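Local coordinates for CRISPR-associated protein, Cse1 family (Acidimicrobium ferrooxidans, PDB 4H3T) that probably serves as the large Cse1 subunit of a type I-E CRISPR Cascade complex, helping it recognise invading DNA, at residues 325-330 against 466-471; 359-364 against 381-386. The protein carries 1 engineered substitution. One frame throughout, in Å; residues are numbered along the deposited sequence. Where two conformers were deposited one is given.

Contact 1 (325-330 against 466-471); sequences QVWRGL and PYRHFL
One carboxylate oxygen, Asp464 OD1, is gripped from two sides of this contact: Trp327 NE1 gives it a hydrogen bond, and Arg468 NE meets it in a salt bridge. The two donors belong to different segments and sit beside each other, with Trp327 CD1 lying over a face of the guanidinium, 4.3 Å from Arg468 NE. No hydrogen bond passes directly between 325-330 and 466-471, and the main surface is aromatic. Tyr467 slides over one face of the indole in an offset stack, its ring centroid 4.6 Å from that of the six-membered ring and the planes turned by 13°. Its CB adds a CH-pi contact almost straight above the same six-membered ring, 3.9 Å from the centroid. The closest carbons are Trp327 CG and Tyr467 CD2 at 3.4 Å. Trp327 can present its face to the helix because CG sits between the backbone N and the carbonyl carbon (chi1 53°); Arg328 CG touches the opposite face near its rim, so the indole has neighbours on both faces. Past the phenol, Leu330 CD2 comes crosswise to within 3.5 Å of Tyr467 OH, whose polar partner is Ala402 O on helix 397-415. The contact packs a 3-10 turn on the long helix 445-473, part of the C-terminal helical bundle known in Cse1 proteins. Arg468 reaches on, its chain extended from CG to NE, NH1 bonding Arg383 O and NH2 pairing with Asp382 OD1. The chemistry implies division of labour: stacking supplies the buried contact, while the shared acid probably fixes the rotation of the indole and tempers the arginine's charge.

Contact 2 (359-364 against 381-386); sequences LVSLLV and YDRLDT
Leu362 lays its CD1 methyl across the side chain of Thr386 at about a right angle, 3.6 Å from Thr386 OG1 and in touch with Thr386 CB. Both belong to a beta hairpin, strands 359-370 and 375-387, which run antiparallel at 160° in these segments. Three hydrogen-bonded pairs, Val360 with Thr386, Leu362 with Leu384 and Val364 with Asp382, give six backbone bonds, among them Val364 N to Asp382 O at 2.8 Å. The far edge of strand 359-370 bonds to strand 202-206, making a three-stranded antiparallel sheet with the hairpin's first strand in the middle. Leu384 O takes two donors from opposite faces of its carbonyl plane: Leu362 N at 2.9 Å, and Thr386 OG1 at 3.1 Å. The second is possible because the hydroxyl stands opposite the carbonyl carbon of its own residue, chi1 -52°, and turns back along the strand. A valine here has no hydroxyl to offer, and Leu384 O would probably be left with Leu362 N as its one donor of the two. The alternate residues cover the other face of the sheet. There Ser361 CB lies 3.4 Å from Asp385 OD1, and Leu363 CD1 approaches the edge of the Tyr381 ring, 3.8 Å from CE1. The same methyl lies over one face of the Arg383 guanidinium, near its rim, the two side chains crossing obliquely; in the conformer described, Arg383 NH1 forms a salt bridge with Glu53. Nearer the turn, Asp382 bends back on its own strand, OD1 accepting Arg383 N at 2.8 Å on its anti side, 17° out of the carboxylate plane.

Read from the N terminus, the chain passes first through 325-330, then runs out along strand 359-370 and back along strand 375-387, the hairpin of contact 2, and returns at 466-471 much later. Contact 2 thus closes a short loop of 16 residues, lying wholly within the 135-residue loop that contact 1 closes; the two do not cross. In space their centres stand about 10 Å apart, and they touch. Val326 N bonds Asp382 OD2, and Leu471 CD2 packs on Leu384 CD2, so the sheet side that carries Leu384 faces both segments of contact 1. Together the contacts join the three-stranded sheet, the turn before helix 330-334, and helix 445-473 into one continuous piece of the fold.

Contact 1 (325-330 against 466-471)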
loop_
_atom_site.group_PDB
_atom_site.type_symbol
_atom_site.label_atom_id
_atom_site.label_comp_id
_atom_site.label_asym_id
_atom_site.label_seq_id
_atom_site.Cartn_x
_atom_site.Cartn_y
_atom_site.Cartn_z
ATOM N N GLN A 325 11.030 -6.021 -5.093
ATOM C CA GLN A 325 10.090 -5.634 -6.186
ATOM C C GLN A 325 8.755 -6.331 -5.844
ATOM O O GLN A 325 8.785 -7.465 -5.372
ATOM C CB GLN A 325 10.603 -6.066 -7.531
ATOM C CG GLN A 325 11.920 -5.369 -7.949
ATOM C CD GLN A 325 13.213 -6.050 -7.509
ATOM O OE1 GLN A 325 13.225 -6.985 -6.701
ATOM N NE2 GLN A 325 14.326 -5.446 -7.860
ATOM N N VAL A 326 7.636 -5.703 -6.041
ATOM C CA VAL A 326 6.365 -6.194 -5.523
ATOM C C VAL A 326 5.982 -7.564 -6.092
ATOM O O VAL A 326 5.458 -8.390 -5.366
ATOM C CB VAL A 326 5.171 -5.190 -5.678
ATOM C CG1 VAL A 326 4.863 -4.892 -7.109
ATOM C CG2 VAL A 326 3.921 -5.718 -4.992
ATOM N N TRP A 327 6.310 -7.859 -7.340
ATOM C CA TRP A 327 5.986 -9.206 -7.884
ATOM C C TRP A 327 6.706 -10.371 -7.193
ATOM O O TRP A 327 6.224 -11.507 -7.239
ATOM C CB TRP A 327 6.245 -9.252 -9.395
ATOM C CG TRP A 327 7.610 -8.811 -9.836
ATOM C CD1 TRP A 327 8.005 -7.544 -10.148
ATOM C CD2 TRP A 327 8.793 -9.623 -9.879
ATOM N NE1 TRP A 327 9.344 -7.522 -10.428
ATOM C CE2 TRP A 327 9.858 -8.785 -10.277
ATOM C CE3 TRP A 327 9.017 -11.016 -9.803
ATOM C CZ2 TRP A 327 11.163 -9.281 -10.497
ATOM C CZ3 TRP A 327 10.296 -11.503 -10.031
ATOM C CH2 TRP A 327 11.334 -10.644 -10.435
ATOM N N ARG A 328 7.826 -10.106 -6.474
ATOM C CA ARG A 328 8.478 -11.151 -5.714
ATOM C C ARG A 328 7.548 -11.653 -4.564
ATOM O O ARG A 328 7.720 -12.765 -4.109
ATOM C CB ARG A 328 9.845 -10.681 -5.208
ATOM C CG ARG A 328 10.862 -10.613 -6.311
ATOM C CD ARG A 328 12.084 -9.812 -5.933
ATOM N NE ARG A 328 12.854 -10.373 -4.843
ATOM C CZ ARG A 328 13.958 -9.836 -4.355
ATOM N NH1 ARG A 328 14.401 -8.665 -4.816
ATOM N NH2 ARG A 328 14.605 -10.430 -3.371
ATOM N N GLY A 329 6.606 -10.832 -4.114
ATOM C CA GLY A 329 5.642 -11.198 -3.092
ATOM C C GLY A 329 4.260 -11.426 -3.713
ATOM O O GLY A 329 3.255 -11.203 -3.052
ATOM N N LEU A 330 4.177 -11.835 -5.012
ATOM C CA LEU A 330 2.865 -12.035 -5.651
ATOM C C LEU A 330 1.976 -13.042 -4.864
ATOM O O LEU A 330 0.775 -12.835 -4.721
ATOM C CB LEU A 330 3.071 -12.546 -7.081
ATOM C CG LEU A 330 1.767 -12.811 -7.893
ATOM C CD1 LEU A 330 0.919 -11.614 -7.970
ATOM C CD2 LEU A 330 2.111 -13.278 -9.289
ATOM N N PRO A 466 11.104 -7.356 -17.534
ATOM C CA PRO A 466 10.623 -8.582 -18.209
ATOM C C PRO A 466 9.503 -9.305 -17.463
ATOM O O PRO A 466 8.566 -9.754 -18.105
ATOM C CB PRO A 466 11.887 -9.437 -18.237
ATOM C CG PRO A 466 12.976 -8.498 -18.278
ATOM C CD PRO A 466 12.578 -7.399 -17.394
ATOM N N TYR A 467 9.548 -9.413 -16.101
ATOM C CA TYR A 467 8.465 -10.079 -15.366
ATOM C C TYR A 467 7.132 -9.311 -15.536
ATOM O O TYR A 467 6.088 -9.891 -15.762
ATOM C CB TYR A 467 8.785 -10.214 -13.858
ATOM C CG TYR A 467 7.713 -11.023 -13.185
ATOM C CD1 TYR A 467 7.713 -12.419 -13.277
ATOM C CD2 TYR A 467 6.561 -10.407 -12.679
ATOM C CE1 TYR A 467 6.650 -13.168 -12.808
ATOM C CE2 TYR A 467 5.492 -11.152 -12.221
ATOM C CZ TYR A 467 5.566 -12.531 -12.221
ATOM O OH TYR A 467 4.471 -13.254 -11.826
ATOM N N ARG A 468 7.180 -8.013 -15.427
ATOM C CA ARG A 468 5.968 -7.188 -15.542
ATOM C C ARG A 468 5.288 -7.346 -16.929
ATOM O O ARG A 468 4.040 -7.402 -17.017
ATOM C CB ARG A 468 6.313 -5.733 -15.260
ATOM C CG ARG A 468 6.696 -5.470 -13.764
ATOM C CD ARG A 468 7.252 -4.067 -13.618
ATOM N NE ARG A 468 7.623 -3.818 -12.230
ATOM C CZ ARG A 468 6.809 -3.437 -11.256
ATOM N NH1 ARG A 468 5.535 -3.181 -11.509
ATOM N NH2 ARG A 468 7.263 -3.311 -10.018
ATOM N N HIS A 469 6.097 -7.389 -17.992
ATOM C CA HIS A 469 5.666 -7.635 -19.384
ATOM C C HIS A 469 5.076 -9.034 -19.502
ATOM O O HIS A 469 4.064 -9.216 -20.150
ATOM C CB HIS A 469 6.839 -7.483 -20.382
ATOM C CG HIS A 469 6.435 -7.573 -21.827
ATOM N ND1 HIS A 469 6.960 -8.565 -22.684
ATOM C CD2 HIS A 469 5.635 -6.750 -22.563
ATOM C CE1 HIS A 469 6.415 -8.347 -23.877
ATOM N NE2 HIS A 469 5.616 -7.266 -23.866
ATOM N N PHE A 470 5.727 -10.026 -18.914
ATOM C CA PHE A 470 5.234 -11.399 -18.919
ATOM C C PHE A 470 3.864 -11.485 -18.208
ATOM O O PHE A 470 2.920 -12.055 -18.744
ATOM C CB PHE A 470 6.293 -12.335 -18.225
ATOM C CG PHE A 470 5.757 -13.577 -17.557
ATOM C CD1 PHE A 470 5.565 -14.748 -18.277
ATOM C CD2 PHE A 470 5.397 -13.561 -16.210
ATOM C CE1 PHE A 470 4.971 -15.865 -17.671
ATOM C CE2 PHE A 470 4.803 -14.652 -15.616
ATOM C CZ PHE A 470 4.607 -15.813 -16.335
ATOM N N LEU A 471 3.755 -10.873 -17.013
ATOM C CA LEU A 471 2.531 -10.917 -16.240
ATOM C C LEU A 471 1.364 -10.234 -16.992
ATOM O O LEU A 471 0.273 -10.818 -17.116
ATOM C CB LEU A 471 2.757 -10.248 -14.861
ATOM C CG LEU A 471 1.510 -10.134 -13.950
ATOM C CD1 LEU A 471 1.028 -11.505 -13.555
ATOM C CD2 LEU A 471 1.775 -9.413 -12.674
#

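Contact 2 (359-364 against 381-386)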
loop_
_atom_site.group_PDB
_atom_site.type_symbol
_atom_site.label_atom_id
_atom_site.label_comp_id
_atom_site.label_asym_id
_atom_site.label_seq_id
_atom_site.Cartn_x
_atom_site.Cartn_y
_atom_site.Cartn_z
ATOM N N LEU A 359 -7.228 -5.814 -17.255
ATOM C CA LEU A 359 -6.162 -5.521 -16.323
ATOM C C LEU A 359 -6.531 -4.418 -15.378
ATOM O O LEU A 359 -7.373 -3.572 -15.680
ATOM C CB LEU A 359 -4.883 -5.047 -17.040
ATOM C CG LEU A 359 -4.311 -5.980 -18.109
ATOM C CD1 LEU A 359 -4.042 -5.210 -19.373
ATOM C CD2 LEU A 359 -3.022 -6.618 -17.613
ATOM N N VAL A 360 -5.898 -4.466 -14.224
ATOM C CA VAL A 360 -5.948 -3.401 -13.195
ATOM C C VAL A 360 -4.560 -3.206 -12.737
ATOM O O VAL A 360 -3.760 -4.152 -12.736
ATOM C CB VAL A 360 -6.898 -3.656 -12.015
ATOM C CG1 VAL A 360 -8.354 -3.599 -12.467
ATOM C CG2 VAL A 360 -6.575 -4.962 -11.298
ATOM N N SER A 361 -4.277 -2.018 -12.256
ATOM C CA SER A 361 -2.995 -1.738 -11.667
ATOM C C SER A 361 -3.180 -1.797 -10.131
ATOM O O SER A 361 -3.927 -0.977 -9.560
ATOM C CB SER A 361 -2.539 -0.373 -12.152
ATOM O OG SER A 361 -1.400 0.029 -11.419
ATOM N N LEU A 362 -2.506 -2.744 -9.466
ATOM C CA LEU A 362 -2.677 -2.908 -8.038
ATOM C C LEU A 362 -1.704 -2.025 -7.310
ATOM O O LEU A 362 -0.515 -2.183 -7.476
ATOM C CB LEU A 362 -2.462 -4.376 -7.621
ATOM C CG LEU A 362 -3.414 -5.378 -8.196
ATOM C CD1 LEU A 362 -3.088 -6.724 -7.675
ATOM C CD2 LEU A 362 -4.920 -4.994 -7.897
ATOM N N LEU A 363 -2.210 -1.107 -6.513
ATOM C CA LEU A 363 -1.399 -0.224 -5.684
ATOM C C LEU A 363 -1.193 -0.936 -4.386
ATOM O O LEU A 363 -2.164 -1.281 -3.750
ATOM C CB LEU A 363 -2.126 1.099 -5.464
ATOM C CG LEU A 363 -1.528 2.094 -4.427
ATOM C CD1 LEU A 363 -0.094 2.475 -4.744
ATOM C CD2 LEU A 363 -2.381 3.303 -4.351
ATOM N N VAL A 364 0.045 -1.139 -3.960
ATOM C CA VAL A 364 0.339 -1.781 -2.685
ATOM C C VAL A 364 1.149 -0.874 -1.815
ATOM O O VAL A 364 2.198 -0.372 -2.265
ATOM C CB VAL A 364 1.144 -3.082 -3.079
ATOM C CG1 VAL A 364 1.723 -3.808 -1.910
ATOM C CG2 VAL A 364 0.287 -4.032 -3.911
ATOM N N TYR A 381 6.024 0.509 -1.262
ATOM C CA TYR A 381 5.097 1.287 -2.092
ATOM C C TYR A 381 5.301 0.818 -3.541
ATOM O O TYR A 381 6.435 0.730 -3.962
ATOM C CB TYR A 381 5.384 2.765 -1.897
ATOM C CG TYR A 381 4.958 3.590 -3.081
ATOM C CD1 TYR A 381 3.623 3.644 -3.471
ATOM C CD2 TYR A 381 5.891 4.292 -3.841
ATOM C CE1 TYR A 381 3.233 4.301 -4.635
ATOM C CE2 TYR A 381 5.502 5.001 -4.985
ATOM C CZ TYR A 381 4.169 4.983 -5.389
ATOM O OH TYR A 381 3.717 5.636 -6.517
ATOM N N ASP A 382 4.252 0.368 -4.237
ATOM C CA ASP A 382 4.436 -0.160 -5.599
ATOM C C ASP A 382 3.145 -0.292 -6.296
ATOM O O ASP A 382 2.094 -0.193 -5.668
ATOM C CB ASP A 382 5.139 -1.550 -5.526
ATOM C CG ASP A 382 6.101 -1.918 -6.679
ATOM O OD1 ASP A 382 5.934 -1.368 -7.820
ATOM O OD2 ASP A 382 7.054 -2.734 -6.434
ATOM N N ARG A 383 3.252 -0.490 -7.600
ATOM C CA ARG A 383 2.190 -0.674 -8.534
ATOM C C ARG A 383 2.504 -1.886 -9.395
ATOM O O ARG A 383 3.654 -2.052 -9.830
ATOM C CB ARG A 383 2.048 0.602 -9.383
ATOM C CG ARG A 383 2.142 1.861 -8.528
ATOM C CD ARG A 383 1.734 3.123 -9.258
ATOM N NE ARG A 383 0.323 3.395 -9.069
ATOM C CZ ARG A 383 -0.210 4.273 -8.226
ATOM N NH1 ARG A 383 -1.523 4.417 -8.165
ATOM N NH2 ARG A 383 0.570 5.030 -7.449
ATOM N N LEU A 384 1.519 -2.786 -9.555
ATOM C CA LEU A 384 1.696 -3.956 -10.367
ATOM C C LEU A 384 0.530 -4.085 -11.338
ATOM O O LEU A 384 -0.594 -4.291 -10.908
ATOM C CB LEU A 384 1.817 -5.192 -9.467
ATOM C CG LEU A 384 2.158 -6.507 -10.199
ATOM C CD1 LEU A 384 3.552 -6.454 -10.917
ATOM C CD2 LEU A 384 2.071 -7.680 -9.266
ATOM N N ASP A 385 0.808 -4.058 -12.635
ATOM C CA ASP A 385 -0.209 -4.305 -13.678
ATOM C C ASP A 385 -0.582 -5.803 -13.707
ATOM O O ASP A 385 0.264 -6.684 -13.973
ATOM C CB ASP A 385 0.281 -3.811 -15.051
ATOM C CG ASP A 385 0.295 -2.276 -15.219
ATOM O OD1 ASP A 385 -0.562 -1.595 -14.604
ATOM O OD2 ASP A 385 1.097 -1.766 -16.049
ATOM N N THR A 386 -1.804 -6.093 -13.264
ATOM C CA THR A 386 -2.264 -7.435 -13.023
ATOM C C THR A 386 -3.544 -7.814 -13.839
ATOM O O THR A 386 -4.623 -7.210 -13.636
ATOM C CB THR A 386 -2.521 -7.643 -11.491
ATOM O OG1 THR A 386 -1.346 -7.249 -10.748
ATOM C CG2 THR A 386 -2.798 -9.115 -11.159
#